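Local coordinates for rhusiopathiae surface protein B (Erysipelothrix rhusiopathiae, PDB 3V10) that probably binds collagen as a bacterial cell-wall adhesin, this chain being its collagen-binding region built of immunoglobulin-like domains, at residues 32-37 with 99-104; 213-218 with 238-243; 245-250 with 263-268. One frame throughout, in Å; residues are numbered along the deposited sequence.

Contact 1 of 3, residues 32-37 with 99-104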
loop_
_atom_site.group_PDB
_atom_site.type_symbol
_atom_site.label_atom_id
_atom_site.label_comp_id
_atom_site.label_asym_id
_atom_site.label_seq_id
_atom_site.Cartn_x
_atom_site.Cartn_y
_atom_site.Cartn_z
ATOM N N LEU A 32 16.335 3.940 7.153
ATOM C CA LEU A 32 17.507 4.791 7.281
ATOM C C LEU A 32 17.766 5.170 8.735
ATOM O O LEU A 32 16.841 5.461 9.493
ATOM C CB LEU A 32 17.299 6.056 6.434
ATOM C CG LEU A 32 18.401 7.107 6.355
ATOM C CD1 LEU A 32 19.582 6.564 5.557
ATOM C CD2 LEU A 32 17.844 8.366 5.696
ATOM N N ALA A 33 19.035 5.158 9.125
ATOM C CA ALA A 33 19.420 5.517 10.477
ATOM C C ALA A 33 20.509 6.574 10.396
ATOM O O ALA A 33 21.326 6.558 9.479
ATOM C CB ALA A 33 19.934 4.288 11.224
ATOM N N PHE A 34 20.510 7.499 11.346
ATOM C CA PHE A 34 21.528 8.539 11.378
ATOM C C PHE A 34 21.867 8.941 12.806
ATOM O O PHE A 34 21.191 8.539 13.759
ATOM C CB PHE A 34 21.074 9.758 10.555
ATOM C CG PHE A 34 19.843 10.435 11.083
ATOM C CD1 PHE A 34 19.946 11.482 11.992
ATOM C CD2 PHE A 34 18.578 10.025 10.670
ATOM C CE1 PHE A 34 18.808 12.111 12.482
ATOM C CE2 PHE A 34 17.434 10.647 11.155
ATOM C CZ PHE A 34 17.551 11.694 12.062
ATOM N N SER A 35 22.938 9.709 12.961
ATOM C CA SER A 35 23.344 10.160 14.281
ATOM C C SER A 35 24.195 11.407 14.134
ATOM O O SER A 35 24.467 11.853 13.018
ATOM C CB SER A 35 24.139 9.070 15.001
ATOM O OG SER A 35 25.336 8.778 14.300
ATOM N N ASP A 36 24.611 11.968 15.262
ATOM C CA ASP A 36 25.430 13.169 15.258
ATOM C C ASP A 36 26.925 12.900 15.090
ATOM O O ASP A 36 27.750 13.734 15.462
ATOM C CB ASP A 36 25.193 13.976 16.537
ATOM C CG ASP A 36 25.274 13.125 17.789
ATOM O OD1 ASP A 36 25.919 12.058 17.752
ATOM O OD2 ASP A 36 24.698 13.535 18.813
ATOM N N MET A 37 27.276 11.736 14.550
ATOM C CA MET A 37 28.683 11.413 14.311
ATOM C C MET A 37 28.921 11.511 12.810
ATOM O O MET A 37 28.413 10.696 12.036
ATOM C CB MET A 37 29.028 9.997 14.788
ATOM C CG MET A 37 29.158 9.837 16.294
ATOM S SD MET A 37 30.203 11.088 17.088
ATOM C CE MET A 37 31.685 10.936 16.241
ATOM N N PHE A 99 13.714 16.335 5.536
ATOM C CA PHE A 99 13.748 16.195 6.985
ATOM C C PHE A 99 14.383 17.455 7.550
ATOM O O PHE A 99 15.439 17.875 7.083
ATOM C CB PHE A 99 14.565 14.975 7.422
ATOM C CG PHE A 99 14.742 14.877 8.917
ATOM C CD1 PHE A 99 15.726 15.617 9.569
ATOM C CD2 PHE A 99 13.897 14.079 9.678
ATOM C CE1 PHE A 99 15.866 15.568 10.952
ATOM C CE2 PHE A 99 14.027 14.020 11.072
ATOM C CZ PHE A 99 15.014 14.767 11.707
ATOM N N GLU A 100 13.734 18.058 8.543
ATOM C CA GLU A 100 14.252 19.267 9.175
ATOM C C GLU A 100 14.204 19.147 10.696
ATOM O O GLU A 100 13.221 18.668 11.260
ATOM C CB GLU A 100 13.443 20.495 8.728
ATOM C CG GLU A 100 13.837 21.791 9.431
ATOM C CD GLU A 100 12.986 22.977 9.001
ATOM O OE1 GLU A 100 11.744 22.843 8.996
ATOM O OE2 GLU A 100 13.555 24.043 8.678
ATOM N N PHE A 101 15.283 19.568 11.350
ATOM C CA PHE A 101 15.363 19.533 12.803
ATOM C C PHE A 101 14.571 20.706 13.373
ATOM O O PHE A 101 14.660 21.823 12.871
ATOM C CB PHE A 101 16.827 19.630 13.245
ATOM C CG PHE A 101 17.617 18.368 13.020
ATOM C CD1 PHE A 101 17.515 17.305 13.909
ATOM C CD2 PHE A 101 18.461 18.245 11.920
ATOM C CE1 PHE A 101 18.241 16.135 13.711
ATOM C CE2 PHE A 101 19.193 17.074 11.710
ATOM C CZ PHE A 101 19.082 16.018 12.609
ATOM N N MET A 102 13.800 20.451 14.424
ATOM C CA MET A 102 12.997 21.494 15.053
ATOM C C MET A 102 13.722 22.105 16.250
ATOM O O MET A 102 14.768 21.614 16.673
ATOM C CB MET A 102 11.638 20.929 15.488
ATOM C CG MET A 102 10.721 20.527 14.330
ATOM S SD MET A 102 10.134 21.925 13.314
ATOM C CE MET A 102 11.271 21.880 11.967
ATOM N N GLU A 103 13.147 23.179 16.786
ATOM C CA GLU A 103 13.699 23.910 17.925
ATOM C C GLU A 103 14.271 23.071 19.070
ATOM O O GLU A 103 15.404 23.288 19.504
ATOM C CB GLU A 103 12.623 24.841 18.496
ATOM C CG GLU A 103 13.068 25.691 19.679
ATOM C CD GLU A 103 14.125 26.707 19.301
ATOM O OE1 GLU A 103 14.065 27.233 18.167
ATOM O OE2 GLU A 103 15.003 26.991 20.141
ATOM N N ASP A 104 13.493 22.113 19.559
ATOM C CA ASP A 104 13.933 21.303 20.682
ATOM C C ASP A 104 15.106 20.360 20.473
ATOM O O ASP A 104 15.456 19.605 21.378
ATOM C CB ASP A 104 12.751 20.533 21.257
ATOM C CG ASP A 104 11.768 21.440 21.974
ATOM O OD1 ASP A 104 12.154 22.039 23.000
ATOM O OD2 ASP A 104 10.614 21.561 21.508
#

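Contact 2 of 3, residues 213-218 with 238-243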
loop_
_atom_site.group_PDB
_atom_site.type_symbol
_atom_site.label_atom_id
_atom_site.label_comp_id
_atom_site.label_asym_id
_atom_site.label_seq_id
_atom_site.Cartn_x
_atom_site.Cartn_y
_atom_site.Cartn_z
ATOM N N GLY A 213 -20.371 3.236 4.115
ATOM C CA GLY A 213 -20.843 3.754 2.840
ATOM C C GLY A 213 -19.897 3.706 1.653
ATOM O O GLY A 213 -20.158 4.348 0.633
ATOM N N SER A 214 -18.821 2.930 1.748
ATOM C CA SER A 214 -17.847 2.876 0.658
ATOM C C SER A 214 -18.039 1.727 -0.328
ATOM O O SER A 214 -17.248 1.572 -1.259
ATOM C CB SER A 214 -16.435 2.785 1.233
ATOM O OG SER A 214 -16.251 1.536 1.875
ATOM N N ILE A 215 -19.077 0.924 -0.127
ATOM C CA ILE A 215 -19.313 -0.220 -1.009
ATOM C C ILE A 215 -20.019 0.130 -2.310
ATOM O O ILE A 215 -21.102 0.708 -2.296
ATOM C CB ILE A 215 -20.152 -1.294 -0.303
ATOM C CG1 ILE A 215 -19.440 -1.752 0.972
ATOM C CG2 ILE A 215 -20.378 -2.471 -1.239
ATOM C CD1 ILE A 215 -20.262 -2.717 1.803
ATOM N N MET A 216 -19.402 -0.239 -3.427
ATOM C CA MET A 216 -19.981 0.004 -4.742
ATOM C C MET A 216 -19.836 -1.299 -5.526
ATOM O O MET A 216 -19.082 -2.181 -5.126
ATOM C CB MET A 216 -19.245 1.144 -5.451
ATOM C CG MET A 216 -19.281 2.487 -4.708
ATOM S SD MET A 216 -20.910 3.278 -4.670
ATOM C CE MET A 216 -21.262 3.348 -2.966
ATOM N N VAL A 217 -20.559 -1.435 -6.631
ATOM C CA VAL A 217 -20.477 -2.668 -7.412
ATOM C C VAL A 217 -20.468 -2.418 -8.913
ATOM O O VAL A 217 -21.267 -1.638 -9.413
ATOM C CB VAL A 217 -21.682 -3.598 -7.119
ATOM C CG1 VAL A 217 -21.489 -4.934 -7.807
ATOM C CG2 VAL A 217 -21.858 -3.780 -5.621
ATOM N N ASP A 218 -19.554 -3.067 -9.623
ATOM C CA ASP A 218 -19.517 -2.955 -11.073
ATOM C C ASP A 218 -20.255 -4.192 -11.562
ATOM O O ASP A 218 -19.994 -5.303 -11.093
ATOM C CB ASP A 218 -18.084 -2.958 -11.600
ATOM C CG ASP A 218 -17.331 -1.703 -11.231
ATOM O OD1 ASP A 218 -17.842 -0.604 -11.525
ATOM O OD2 ASP A 218 -16.230 -1.812 -10.650
ATOM N N GLY A 238 -28.969 -8.658 -5.810
ATOM C CA GLY A 238 -28.742 -9.568 -4.709
ATOM C C GLY A 238 -28.774 -8.882 -3.366
ATOM O O GLY A 238 -29.504 -7.913 -3.180
ATOM N N THR A 239 -27.972 -9.383 -2.433
ATOM C CA THR A 239 -27.931 -8.816 -1.096
ATOM C C THR A 239 -26.507 -8.720 -0.570
ATOM O O THR A 239 -25.735 -9.676 -0.641
ATOM C CB THR A 239 -28.746 -9.669 -0.093
ATOM O OG1 THR A 239 -30.074 -9.877 -0.594
ATOM C CG2 THR A 239 -28.830 -8.966 1.264
ATOM N N ILE A 240 -26.167 -7.548 -0.053
ATOM C CA ILE A 240 -24.859 -7.330 0.542
ATOM C C ILE A 240 -25.136 -6.876 1.966
ATOM O O ILE A 240 -25.869 -5.910 2.188
ATOM C CB ILE A 240 -24.065 -6.244 -0.196
ATOM C CG1 ILE A 240 -23.606 -6.774 -1.556
ATOM C CG2 ILE A 240 -22.864 -5.816 0.639
ATOM C CD1 ILE A 240 -22.875 -5.744 -2.400
ATOM N N THR A 241 -24.573 -7.592 2.929
ATOM C CA THR A 241 -24.763 -7.249 4.325
ATOM C C THR A 241 -23.415 -6.982 4.972
ATOM O O THR A 241 -22.387 -7.485 4.522
ATOM C CB THR A 241 -25.466 -8.392 5.092
ATOM O OG1 THR A 241 -24.638 -9.564 5.086
ATOM C CG2 THR A 241 -26.805 -8.719 4.440
ATOM N N VAL A 242 -23.425 -6.171 6.020
ATOM C CA VAL A 242 -22.204 -5.863 6.746
ATOM C C VAL A 242 -22.525 -5.958 8.225
ATOM O O VAL A 242 -23.463 -5.326 8.703
ATOM C CB VAL A 242 -21.692 -4.431 6.449
ATOM C CG1 VAL A 242 -20.443 -4.144 7.274
ATOM C CG2 VAL A 242 -21.380 -4.280 4.973
ATOM N N GLU A 243 -21.769 -6.781 8.938
ATOM C CA GLU A 243 -21.948 -6.932 10.370
ATOM C C GLU A 243 -20.548 -6.989 10.954
ATOM O O GLU A 243 -19.850 -7.988 10.815
ATOM C CB GLU A 243 -22.703 -8.218 10.703
ATOM C CG GLU A 243 -24.107 -8.328 10.110
ATOM C CD GLU A 243 -25.036 -7.190 10.520
ATOM O OE1 GLU A 243 -24.998 -6.769 11.694
ATOM O OE2 GLU A 243 -25.819 -6.724 9.663
#

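Contact 3 of 3, residues 245-250 with 263-268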
loop_
_atom_site.group_PDB
_atom_site.type_symbol
_atom_site.label_atom_id
_atom_site.label_comp_id
_atom_site.label_asym_id
_atom_site.label_seq_id
_atom_site.Cartn_x
_atom_site.Cartn_y
_atom_site.Cartn_z
ATOM N N GLN A 245 -16.916 -6.982 11.184
ATOM C CA GLN A 245 -15.851 -7.233 10.222
ATOM C C GLN A 245 -16.298 -8.139 9.076
ATOM O O GLN A 245 -15.524 -8.413 8.165
ATOM C CB GLN A 245 -14.670 -7.903 10.928
ATOM C CG GLN A 245 -14.036 -7.093 12.049
ATOM C CD GLN A 245 -13.410 -5.804 11.555
ATOM O OE1 GLN A 245 -14.040 -4.750 11.569
ATOM N NE2 GLN A 245 -12.161 -5.887 11.100
ATOM N N VAL A 246 -17.545 -8.598 9.118
ATOM C CA VAL A 246 -18.039 -9.505 8.093
ATOM C C VAL A 246 -18.923 -8.881 7.019
ATOM O O VAL A 246 -19.992 -8.354 7.310
ATOM C CB VAL A 246 -18.823 -10.674 8.731
ATOM C CG1 VAL A 246 -19.167 -11.704 7.657
ATOM C CG2 VAL A 246 -18.001 -11.312 9.861
ATOM N N LEU A 247 -18.464 -8.956 5.772
ATOM C CA LEU A 247 -19.200 -8.430 4.627
ATOM C C LEU A 247 -19.611 -9.650 3.806
ATOM O O LEU A 247 -18.766 -10.442 3.377
ATOM C CB LEU A 247 -18.307 -7.492 3.806
ATOM C CG LEU A 247 -18.926 -6.774 2.601
ATOM C CD1 LEU A 247 -18.058 -5.564 2.224
ATOM C CD2 LEU A 247 -19.041 -7.742 1.433
ATOM N N THR A 248 -20.914 -9.810 3.613
ATOM C CA THR A 248 -21.436 -10.953 2.881
ATOM C C THR A 248 -22.117 -10.519 1.597
ATOM O O THR A 248 -22.875 -9.554 1.584
ATOM C CB THR A 248 -22.453 -11.729 3.749
ATOM O OG1 THR A 248 -21.837 -12.083 4.990
ATOM C CG2 THR A 248 -22.933 -12.998 3.028
ATOM N N VAL A 249 -21.828 -11.237 0.517
ATOM C CA VAL A 249 -22.414 -10.948 -0.781
ATOM C C VAL A 249 -23.158 -12.195 -1.223
ATOM O O VAL A 249 -22.575 -13.281 -1.296
ATOM C CB VAL A 249 -21.327 -10.622 -1.838
ATOM C CG1 VAL A 249 -21.972 -10.316 -3.190
ATOM C CG2 VAL A 249 -20.488 -9.444 -1.368
ATOM N N MET A 250 -24.449 -12.039 -1.501
ATOM C CA MET A 250 -25.279 -13.147 -1.945
ATOM C C MET A 250 -25.901 -12.784 -3.287
ATOM O O MET A 250 -26.508 -11.717 -3.435
ATOM C CB MET A 250 -26.362 -13.451 -0.898
ATOM C CG MET A 250 -25.805 -14.056 0.389
ATOM S SD MET A 250 -27.007 -14.197 1.754
ATOM C CE MET A 250 -26.612 -12.720 2.654
ATOM N N VAL A 263 -17.258 -6.173 -6.622
ATOM C CA VAL A 263 -17.617 -5.466 -5.402
ATOM C C VAL A 263 -16.377 -4.760 -4.862
ATOM O O VAL A 263 -15.354 -5.400 -4.608
ATOM C CB VAL A 263 -18.146 -6.444 -4.318
ATOM C CG1 VAL A 263 -18.475 -5.686 -3.041
ATOM C CG2 VAL A 263 -19.384 -7.173 -4.829
ATOM N N THR A 264 -16.463 -3.444 -4.693
ATOM C CA THR A 264 -15.340 -2.682 -4.170
ATOM C C THR A 264 -15.728 -2.000 -2.864
ATOM O O THR A 264 -16.897 -1.707 -2.624
ATOM C CB THR A 264 -14.858 -1.610 -5.178
ATOM O OG1 THR A 264 -15.929 -0.705 -5.475
ATOM C CG2 THR A 264 -14.389 -2.274 -6.468
ATOM N N TYR A 265 -14.741 -1.776 -2.011
ATOM C CA TYR A 265 -14.971 -1.115 -0.734
ATOM C C TYR A 265 -13.640 -0.701 -0.137
ATOM O O TYR A 265 -12.581 -1.127 -0.601
ATOM C CB TYR A 265 -15.708 -2.040 0.250
ATOM C CG TYR A 265 -14.955 -3.288 0.645
ATOM C CD1 TYR A 265 -15.003 -4.437 -0.148
ATOM C CD2 TYR A 265 -14.188 -3.326 1.811
ATOM C CE1 TYR A 265 -14.310 -5.589 0.208
ATOM C CE2 TYR A 265 -13.485 -4.479 2.176
ATOM C CZ TYR A 265 -13.553 -5.605 1.369
ATOM O OH TYR A 265 -12.867 -6.746 1.711
ATOM N N ASP A 266 -13.704 0.132 0.892
ATOM C CA ASP A 266 -12.502 0.608 1.557
ATOM C C ASP A 266 -12.485 0.194 3.016
ATOM O O ASP A 266 -13.532 -0.042 3.623
ATOM C CB ASP A 266 -12.420 2.142 1.528
ATOM C CG ASP A 266 -12.548 2.720 0.132
ATOM O OD1 ASP A 266 -12.256 2.007 -0.846
ATOM O OD2 ASP A 266 -12.923 3.908 0.022
ATOM N N THR A 267 -11.288 0.095 3.576
ATOM C CA THR A 267 -11.151 -0.185 4.995
ATOM C C THR A 267 -10.222 0.902 5.513
ATOM O O THR A 267 -9.520 1.551 4.735
ATOM C CB THR A 267 -10.551 -1.571 5.297
ATOM O OG1 THR A 267 -9.194 -1.626 4.845
ATOM C CG2 THR A 267 -11.384 -2.658 4.639
ATOM N N ARG A 268 -10.231 1.105 6.822
ATOM C CA ARG A 268 -9.416 2.134 7.442
ATOM C C ARG A 268 -8.636 1.528 8.589
ATOM O O ARG A 268 -9.209 0.890 9.466
ATOM C CB ARG A 268 -10.328 3.260 7.938
ATOM C CG ARG A 268 -9.632 4.440 8.586
ATOM C CD ARG A 268 -10.580 5.630 8.598
ATOM N NE ARG A 268 -10.928 6.001 7.231
ATOM C CZ ARG A 268 -11.935 6.794 6.887
ATOM N NH1 ARG A 268 -12.724 7.324 7.815
ATOM N NH2 ARG A 268 -12.159 7.045 5.603
#

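Contact 1 of 3, residues 32-37 with 99-104
F34 meets F99 and F101 across the inside of the N-terminal immunoglobulin-like domain, a beta sandwich in which strands 28-35 and 96-101 are not hydrogen-bonded partners. Their backbones stay well apart: the closest CA atoms, those of F34 and F99, are 11.8 Å from each other, so rings alone bridge the gap. With chi1 at 63°, F34 carries its ring between its own backbone N and carbonyl carbon and sends it into the interior, where it turns an edge to the face of F99. This is a T-shaped pair, with ring centroids 5.5 Å apart and planes at 66°; CZ of F34 lies 4.0 Å from CZ of F99. F101 comes in beside them, its ring sliding past F34 in the opposite direction. Within its own strand, F101 also offers a face to F99, whose CE1 stands 3.5 Å above the centre of that ring. F51 extends the cluster, edge-to-face with F34 and stacked on F99, while F45 stacks on F101. This aromatic packing is the tight part. Beyond the strand, the chain turns outward: M102 is partly exposed, and E103 opens the short 3-10 turn at the solvent. D36, just past the end of strand 28-35, is buried nevertheless, and its OD2 accepts a hydrogen bond from the V111 amide. On the F101 side, the closest approach is CE1 of F34 to CZ of F101, at 3.9 Å.

Contact 2 of 3, residues 213-218 with 238-243
I215 reaches V242 and I240 through an extended side chain: CG1 sits beside its backbone N, anti to the carbonyl carbon (chi1 -58°), and the next torsion, 174°, stretches CD1 as far as the residue allows. I240 has the same shape, its chi2 of 177° carrying CD1 out toward V217. Two meetings follow, and they differ in style. I215 and V242 slide past each other in opposite directions, with CD1 of I215 3.7 Å from CG2 of V242. V217 and I240 instead come tip to tip, CG2 of V217 lying 3.9 Å from CD1 of I240. Between them, the two isoleucines make a looser touch, CD1 of I215 to CG2 of I240 at 4.2 Å. In each segment, then, alternate residues supply the contact, I215 and V217 against I240 and V242, while the CB atoms of M216 and T241 point the other way. Nothing polar crosses the gap, and the interaction is entirely one of methyl groups. Backbone bonds run instead to other strands: M216 pairs with T264, and T241 with T248. Helix 230-236 closes in on the packing, with F233 touching both V217 and I240 and A230 touching I215. Within that helix, N234 uses OD1 to accept a hydrogen bond from the amide of I240, tying the start of strand 239-243 to the helix just before it. The 9.1 Å between the CA atoms of I215 and I240 is the spacing of separate layers filled by side chains. Here a five-stranded sheet containing 208-221 faces a second sheet containing 239-243, the sandwich of the collagen-binding domain, consistent with the DEv-IgG fold of this adhesin.

Contact 3 of 3, residues 245-250 with 263-268
L247 lays CD1 over a face of the Y265 ring, a CH-pi contact with the methyl carbon 4.2 Å from the ring centroid and 15° off the normal. Both side chains are set for it. In L247, CG lies anti to the backbone N (chi1 -177°), which carries the isobutyl group off its strand toward 263-268. In Y265, chi1 of 63° swings the ring between the backbone N and carbonyl carbon, so that it presents a face to the leucine. The methyl is offset toward the rim, nearest to CD1 of the tyrosine at 4.0 Å. These strands belong to opposing sheets of the collagen-binding domain's beta sandwich: 246-251 pairs with 198-204 and 239-243, whereas 260-269 lies between 180-187 and 208-221. Y265 spans the two layers, since its OH is hydrogen-bonded to OD2 of D202, on strand 198-204 of the facing sheet. That anchor restrains the far end of the ring, and W183 stacks on it from the tyrosine's own sheet. Farther along, V249 and V263 both hold CG1 anti to the backbone N, and their other methyls meet, CG2 of V249 to CG2 of V263 at 4.3 Å.

How the contacts relate
All three contacts are largely buried, contact 2 coming nearest the surface at the partly exposed V242, and none has a hydrogen bond between its segments. Contact 1 belongs to a different domain: its centre is about 47 Å from that of contact 2 and about 42 Å from that of contact 3. Contacts 2 and 3, with centres about 6 Å apart, join the same two sheets of one sandwich: strands 208-221 and 260-269 are adjacent in one, 239-243 and 246-251 in the other. They touch where CD1 of I215 packs 3.6 Å from CD1 of L247, and also along the backbone pairing of 239-243 with 246-251. Contact 1 is wholly aromatic, contact 2 wholly aliphatic, and contact 3 mixes aliphatic packing with a methyl-on-ring contact.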